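Local coordinates for short chain dehydrogenase/reductase (Acinetobacter baumannii, PDB 4IUY), which probably catalyses NAD(P)(H)-dependent oxidation or reduction between an alcohol and the matching carbonyl compound, as other short-chain dehydrogenases/reductases do, at residues Gly40-Glu45 and Val238-Leu243; Asp130-Thr135 and Val175-Ala180. All blocks are in the same frame, centred on the assembly; numbering follows the deposited sequence. Where two conformers were deposited one is given.

Contact 1. Residues Gly40-Glu45 and Val238-Leu243; sequences GHHIAE and VEFDDL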
loop_
_atom_site.group_PDB
_atom_site.type_symbol
_atom_site.label_atom_id
_atom_site.label_comp_id
_atom_site.label_asym_id
_atom_site.label_seq_id
_atom_site.Cartn_x
_atom_site.Cartn_y
_atom_site.Cartn_z
ATOM N N GLY D 40 -16.744 -21.329 7.966
ATOM C CA GLY D 40 -17.606 -21.759 6.889
ATOM C C GLY D 40 -19.039 -22.032 7.354
ATOM O O GLY D 40 -19.993 -21.690 6.663
ATOM N N HIS D 41 -19.187 -22.650 8.521
ATOM C CA HIS D 41 -20.501 -22.924 9.125
ATOM C C HIS D 41 -21.248 -21.622 9.428
ATOM O O HIS D 41 -22.470 -21.471 9.193
ATOM C CB HIS D 41 -20.320 -23.695 10.436
ATOM C CG HIS D 41 -20.264 -25.183 10.269
ATOM N ND1 HIS D 41 -19.490 -25.799 9.308
ATOM C CD2 HIS D 41 -20.879 -26.182 10.954
ATOM C CE1 HIS D 41 -19.634 -27.112 9.401
ATOM N NE2 HIS D 41 -20.467 -27.368 10.393
ATOM N N HIS D 42 -20.493 -20.700 10.004
ATOM C CA HIS D 42 -21.018 -19.420 10.383
ATOM C C HIS D 42 -21.554 -18.686 9.151
ATOM O O HIS D 42 -22.658 -18.150 9.171
ATOM C CB HIS D 42 -19.919 -18.582 11.091
ATOM C CG HIS D 42 -20.350 -17.191 11.383
ATOM N ND1 HIS D 42 -21.048 -16.854 12.523
ATOM C CD2 HIS D 42 -20.244 -16.055 10.653
ATOM C CE1 HIS D 42 -21.321 -15.560 12.498
ATOM N NE2 HIS D 42 -20.850 -15.054 11.373
ATOM N N ILE D 43 -20.754 -18.681 8.084
ATOM C CA ILE D 43 -21.105 -17.989 6.857
ATOM C C ILE D 43 -22.364 -18.596 6.271
ATOM O O ILE D 43 -23.288 -17.856 5.922
ATOM C CB ILE D 43 -19.961 -18.014 5.835
ATOM C CG1 ILE D 43 -18.804 -17.147 6.348
ATOM C CG2 ILE D 43 -20.425 -17.526 4.452
ATOM C CD1 ILE D 43 -17.583 -17.171 5.444
ATOM N N ALA D 44 -22.413 -19.929 6.212
ATOM C CA ALA D 44 -23.587 -20.616 5.709
ATOM C C ALA D 44 -24.827 -20.223 6.480
ATOM O O ALA D 44 -25.860 -19.903 5.899
ATOM C CB ALA D 44 -23.407 -22.138 5.785
ATOM N N GLU D 45 -24.691 -20.205 7.796
ATOM C CA GLU D 45 -25.827 -19.929 8.645
ATOM C C GLU D 45 -26.266 -18.479 8.525
ATOM O O GLU D 45 -27.459 -18.189 8.538
ATOM C CB GLU D 45 -25.488 -20.306 10.070
ATOM C CG GLU D 45 -26.662 -20.391 10.963
ATOM C CD GLU D 45 -26.508 -21.473 11.977
ATOM O OE1 GLU D 45 -25.523 -22.239 11.895
ATOM O OE2 GLU D 45 -27.336 -21.506 12.903
ATOM N N VAL D 238 -10.753 -11.387 16.687
ATOM C CA VAL D 238 -11.881 -11.245 15.775
ATOM C C VAL D 238 -12.957 -12.271 16.062
ATOM O O VAL D 238 -12.654 -13.434 16.285
ATOM C CB VAL D 238 -11.385 -11.390 14.340
ATOM C CG1 VAL D 238 -12.536 -11.293 13.345
ATOM C CG2 VAL D 238 -10.246 -10.341 14.082
ATOM N N GLU D 239 -14.202 -11.811 16.161
ATOM C CA GLU D 239 -15.357 -12.700 16.286
ATOM C C GLU D 239 -15.964 -12.903 14.914
ATOM O O GLU D 239 -15.969 -11.964 14.109
ATOM C CB GLU D 239 -16.417 -12.074 17.191
ATOM C CG GLU D 239 -15.950 -11.819 18.615
ATOM C CD GLU D 239 -15.899 -13.076 19.457
ATOM O OE1 GLU D 239 -16.349 -14.139 18.981
ATOM O OE2 GLU D 239 -15.414 -13.004 20.607
ATOM N N PHE D 240 -16.548 -14.080 14.674
ATOM C CA PHE D 240 -17.204 -14.380 13.384
ATOM C C PHE D 240 -18.237 -13.306 13.010
ATOM O O PHE D 240 -18.343 -12.904 11.866
ATOM C CB PHE D 240 -17.886 -15.749 13.446
ATOM C CG PHE D 240 -16.933 -16.914 13.392
ATOM C CD1 PHE D 240 -15.654 -16.764 12.868
ATOM C CD2 PHE D 240 -17.315 -18.157 13.887
ATOM C CE1 PHE D 240 -14.791 -17.825 12.819
ATOM C CE2 PHE D 240 -16.455 -19.232 13.848
ATOM C CZ PHE D 240 -15.192 -19.072 13.305
ATOM N N ASP D 241 -18.996 -12.857 14.002
ATOM C CA ASP D 241 -19.992 -11.811 13.834
ATOM C C ASP D 241 -19.434 -10.511 13.287
ATOM O O ASP D 241 -20.170 -9.756 12.630
ATOM C CB ASP D 241 -20.710 -11.515 15.158
ATOM C CG ASP D 241 -21.802 -12.505 15.460
ATOM O OD1 ASP D 241 -22.313 -13.140 14.508
ATOM O OD2 ASP D 241 -22.172 -12.625 16.643
ATOM N N ASP D 242 -18.146 -10.252 13.537
ATOM C CA ASP D 242 -17.538 -9.022 13.021
ATOM C C ASP D 242 -17.567 -8.981 11.491
ATOM O O ASP D 242 -17.476 -7.895 10.912
ATOM C CB ASP D 242 -16.092 -8.854 13.523
ATOM C CG ASP D 242 -16.015 -8.627 15.034
ATOM O OD1 ASP D 242 -17.023 -8.163 15.622
ATOM O OD2 ASP D 242 -14.946 -8.919 15.634
ATOM N N LEU D 243 -17.706 -10.155 10.867
ATOM C CA LEU D 243 -17.648 -10.329 9.408
ATOM C C LEU D 243 -18.991 -10.190 8.686
ATOM O O LEU D 243 -19.050 -10.051 7.461
ATOM C CB LEU D 243 -17.064 -11.714 9.057
ATOM C CG LEU D 243 -15.742 -11.976 9.783
ATOM C CD1 LEU D 243 -15.183 -13.359 9.439
ATOM C CD2 LEU D 243 -14.756 -10.870 9.442
#
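His-42 lies in the first helix of the Rossmann fold, just past the glycine-rich TGxxxGxG motif that Gly-40 completes, and its imidazole rests on Phe-240 in the loop leading into helix 244-251. The CB of Phe-240 stands 3.4 Å from the centroid of the His-42 ring and only 6° off the ring normal, a CH-pi contact over the middle of one face. CG of His-42 is anti to the backbone N (chi1 174°), which carries the imidazole out from the helix and across the loop. The phenyl ring runs the other way, back past the CB of His-42, whose distance to Phe-240 CD2 is 3.8 Å. The two rings are inclined at 40° and form neither a stack nor a T.

In the fold, this joins helix 38-49 to the connection that enters helix 244-251, 193 residues further along the chain. At the ring edge, in its plane, Asp-241 OD1 approaches His-42 CE1 to 3.3 Å, with the carboxylate steeply turned against the imidazole. NE2 of His-42 lies 3.3 Å from Phe-240 O, but the angle is too poor for a hydrogen bond; it bonds instead to Asn-244 OD1, which fixes the rotation of the ring. Asn-244 ND2 also makes a weak bond to Asp-241 OD1. The carboxylate at the edge may raise the tendency of the imidazole to take up a proton.

Contact 2. Residues Asp130-Thr135 and Val175-Ala180; sequences DKIVDT and VSPYCA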
loop_
_atom_site.group_PDB
_atom_site.type_symbol
_atom_site.label_atom_id
_atom_site.label_comp_id
_atom_site.label_asym_id
_atom_site.label_seq_id
_atom_site.Cartn_x
_atom_site.Cartn_y
_atom_site.Cartn_z
ATOM N N ASP D 130 3.211 -26.634 -1.878
ATOM C CA ASP D 130 2.123 -26.998 -2.791
ATOM C C ASP D 130 0.784 -27.057 -2.072
ATOM O O ASP D 130 -0.195 -26.523 -2.564
ATOM C CB ASP D 130 2.393 -28.311 -3.526
ATOM C CG ASP D 130 3.567 -28.208 -4.507
ATOM O OD1 ASP D 130 3.988 -27.075 -4.870
ATOM O OD2 ASP D 130 4.071 -29.273 -4.931
ATOM N N LYS D 131 0.738 -27.678 -0.896
ATOM C CA LYS D 131 -0.521 -27.749 -0.161
ATOM C C LYS D 131 -1.094 -26.375 0.165
ATOM O O LYS D 131 -2.248 -26.093 -0.117
ATOM C CB LYS D 131 -0.357 -28.544 1.135
ATOM C CG LYS D 131 -1.651 -28.650 1.925
ATOM C CD LYS D 131 -1.562 -29.652 3.047
ATOM C CE LYS D 131 -0.492 -29.247 4.054
ATOM N NZ LYS D 131 -0.880 -28.069 4.910
ATOM N N ILE D 132 -0.271 -25.517 0.757
ATOM C CA ILE D 132 -0.703 -24.209 1.237
ATOM C C ILE D 132 -1.034 -23.242 0.093
ATOM O O ILE D 132 -2.066 -22.578 0.111
ATOM C CB ILE D 132 0.348 -23.621 2.179
ATOM C CG1 ILE D 132 0.382 -24.444 3.454
ATOM C CG2 ILE D 132 0.078 -22.129 2.476
ATOM C CD1 ILE D 132 1.616 -24.222 4.266
ATOM N N VAL D 133 -0.157 -23.172 -0.899
ATOM C CA VAL D 133 -0.346 -22.242 -1.998
ATOM C C VAL D 133 -1.452 -22.683 -2.969
ATOM O O VAL D 133 -2.269 -21.842 -3.395
ATOM C CB VAL D 133 0.993 -21.949 -2.726
ATOM C CG1 VAL D 133 0.764 -20.990 -3.867
ATOM C CG2 VAL D 133 2.011 -21.337 -1.740
ATOM N N ASP D 134 -1.524 -23.989 -3.276
ATOM C CA ASP D 134 -2.590 -24.493 -4.159
ATOM C C ASP D 134 -3.964 -24.332 -3.555
ATOM O O ASP D 134 -4.898 -23.934 -4.248
ATOM C CB ASP D 134 -2.382 -25.956 -4.554
ATOM C CG ASP D 134 -1.184 -26.136 -5.444
ATOM O OD1 ASP D 134 -0.588 -25.107 -5.836
ATOM O OD2 ASP D 134 -0.843 -27.291 -5.749
ATOM N N THR D 135 -4.078 -24.636 -2.267
ATOM C CA THR D 135 -5.319 -24.464 -1.535
ATOM C C THR D 135 -5.693 -22.984 -1.342
ATOM O O THR D 135 -6.850 -22.609 -1.518
ATOM C CB THR D 135 -5.247 -25.127 -0.150
ATOM O OG1 THR D 135 -5.177 -26.550 -0.301
ATOM C CG2 THR D 135 -6.484 -24.761 0.692
ATOM N N VAL D 175 4.963 -18.599 8.978
ATOM C CA VAL D 175 3.806 -18.722 8.080
ATOM C C VAL D 175 4.095 -18.189 6.674
ATOM O O VAL D 175 3.205 -17.665 5.996
ATOM C CB VAL D 175 2.579 -18.005 8.680
ATOM C CG1 VAL D 175 2.074 -18.759 9.906
ATOM C CG2 VAL D 175 2.936 -16.542 9.061
ATOM N N SER D 176 5.340 -18.330 6.237
ATOM C CA SER D 176 5.749 -17.767 4.945
ATOM C C SER D 176 4.908 -18.193 3.711
ATOM O O SER D 176 4.510 -17.335 2.916
ATOM C CB SER D 176 7.266 -17.931 4.722
ATOM O OG SER D 176 7.735 -19.161 5.241
ATOM N N PRO D 177 4.628 -19.500 3.543
ATOM C CA PRO D 177 3.826 -19.835 2.351
ATOM C C PRO D 177 2.412 -19.252 2.415
ATOM O O PRO D 177 1.897 -18.791 1.392
ATOM C CB PRO D 177 3.775 -21.378 2.369
ATOM C CG PRO D 177 4.958 -21.795 3.227
ATOM C CD PRO D 177 5.046 -20.715 4.276
ATOM N N TYR D 178 1.828 -19.220 3.610
ATOM C CA TYR D 178 0.503 -18.632 3.813
ATOM C C TYR D 178 0.503 -17.133 3.439
ATOM O O TYR D 178 -0.385 -16.677 2.720
ATOM C CB TYR D 178 0.083 -18.842 5.261
ATOM C CG TYR D 178 -1.296 -18.373 5.633
ATOM C CD1 TYR D 178 -2.390 -19.237 5.544
ATOM C CD2 TYR D 178 -1.509 -17.078 6.131
ATOM C CE1 TYR D 178 -3.640 -18.834 5.912
ATOM C CE2 TYR D 178 -2.767 -16.669 6.503
ATOM C CZ TYR D 178 -3.830 -17.564 6.400
ATOM O OH TYR D 178 -5.097 -17.187 6.773
ATOM N N CYS D 179 1.482 -16.380 3.944
ATOM C CA CYS D 179 1.629 -14.954 3.600
ATOM C C CYS D 179 1.786 -14.741 2.102
ATOM O O CYS D 179 1.162 -13.846 1.536
ATOM C CB CYS D 179 2.830 -14.318 4.322
ATOM S SG CYS D 179 2.525 -14.103 6.104
ATOM N N ALA D 180 2.633 -15.547 1.461
ATOM C CA ALA D 180 2.825 -15.392 0.019
ATOM C C ALA D 180 1.499 -15.632 -0.738
ATOM O O ALA D 180 1.140 -14.873 -1.646
ATOM C CB ALA D 180 3.930 -16.316 -0.485
#
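Helices 130-135 and 176-180 run nearly parallel, with their axes 8.8 Å apart at closest approach and crossing at -19°, and with the CA atoms of Ile-132 and Tyr-178 nearest each other. Ile-132 carries most of the contact. Its CG2, anti to the backbone N, lies over the Pro-177/Tyr-178 peptide, 3.6 Å from Tyr-178 N. The other branch carries CD1 to 4.0 Å from Pro-177 CB, and CG2 meets that same CB at 3.8 Å, so both branches of the isoleucine rest against the same proline methylene. Alongside, Val-133 CG2 comes within 4.0 Å of Pro-177 O.

Tyr-178 opens the YxxxK motif of the family, and the isoleucine thus packs against the backbone from which that tyrosine departs, while the Tyr-178 side chain packs against Ser-116 and Asn-136. Trp-129 and Tyr-124 also pack on Pro-177. The two helices are those that, in this family, build the four-helix bundle between subunits: Ser-176, Cys-179 and Ala-180 touch a third subunit, and Asp-130 forms a salt bridge to Lys-138 of that subunit. With no hydrogen bond joining the two segments, this pairing depends on the fit of aliphatic branches against a proline and a peptide.

How the contacts relate
Contact 2 is buried, with no hydrogen bond between its segments: aliphatic branches on a proline ring and a peptide. Contact 1 lies at the surface and sets one imidazole face and edge against a methylene and a carboxylate. They share no helix: contact 1 ties helix 38-49 to the loop before helix 244-251, and contact 2 pairs helices 126-153 and 176-196, which also meet a third subunit. Their centres are 23 Å apart and their nearest atoms about 11 Å, so they do not touch. Both segments of contact 2 fall in sequence between the two segments of contact 1. One borders the family's glycine-rich motif, the other the start of its YxxxK motif.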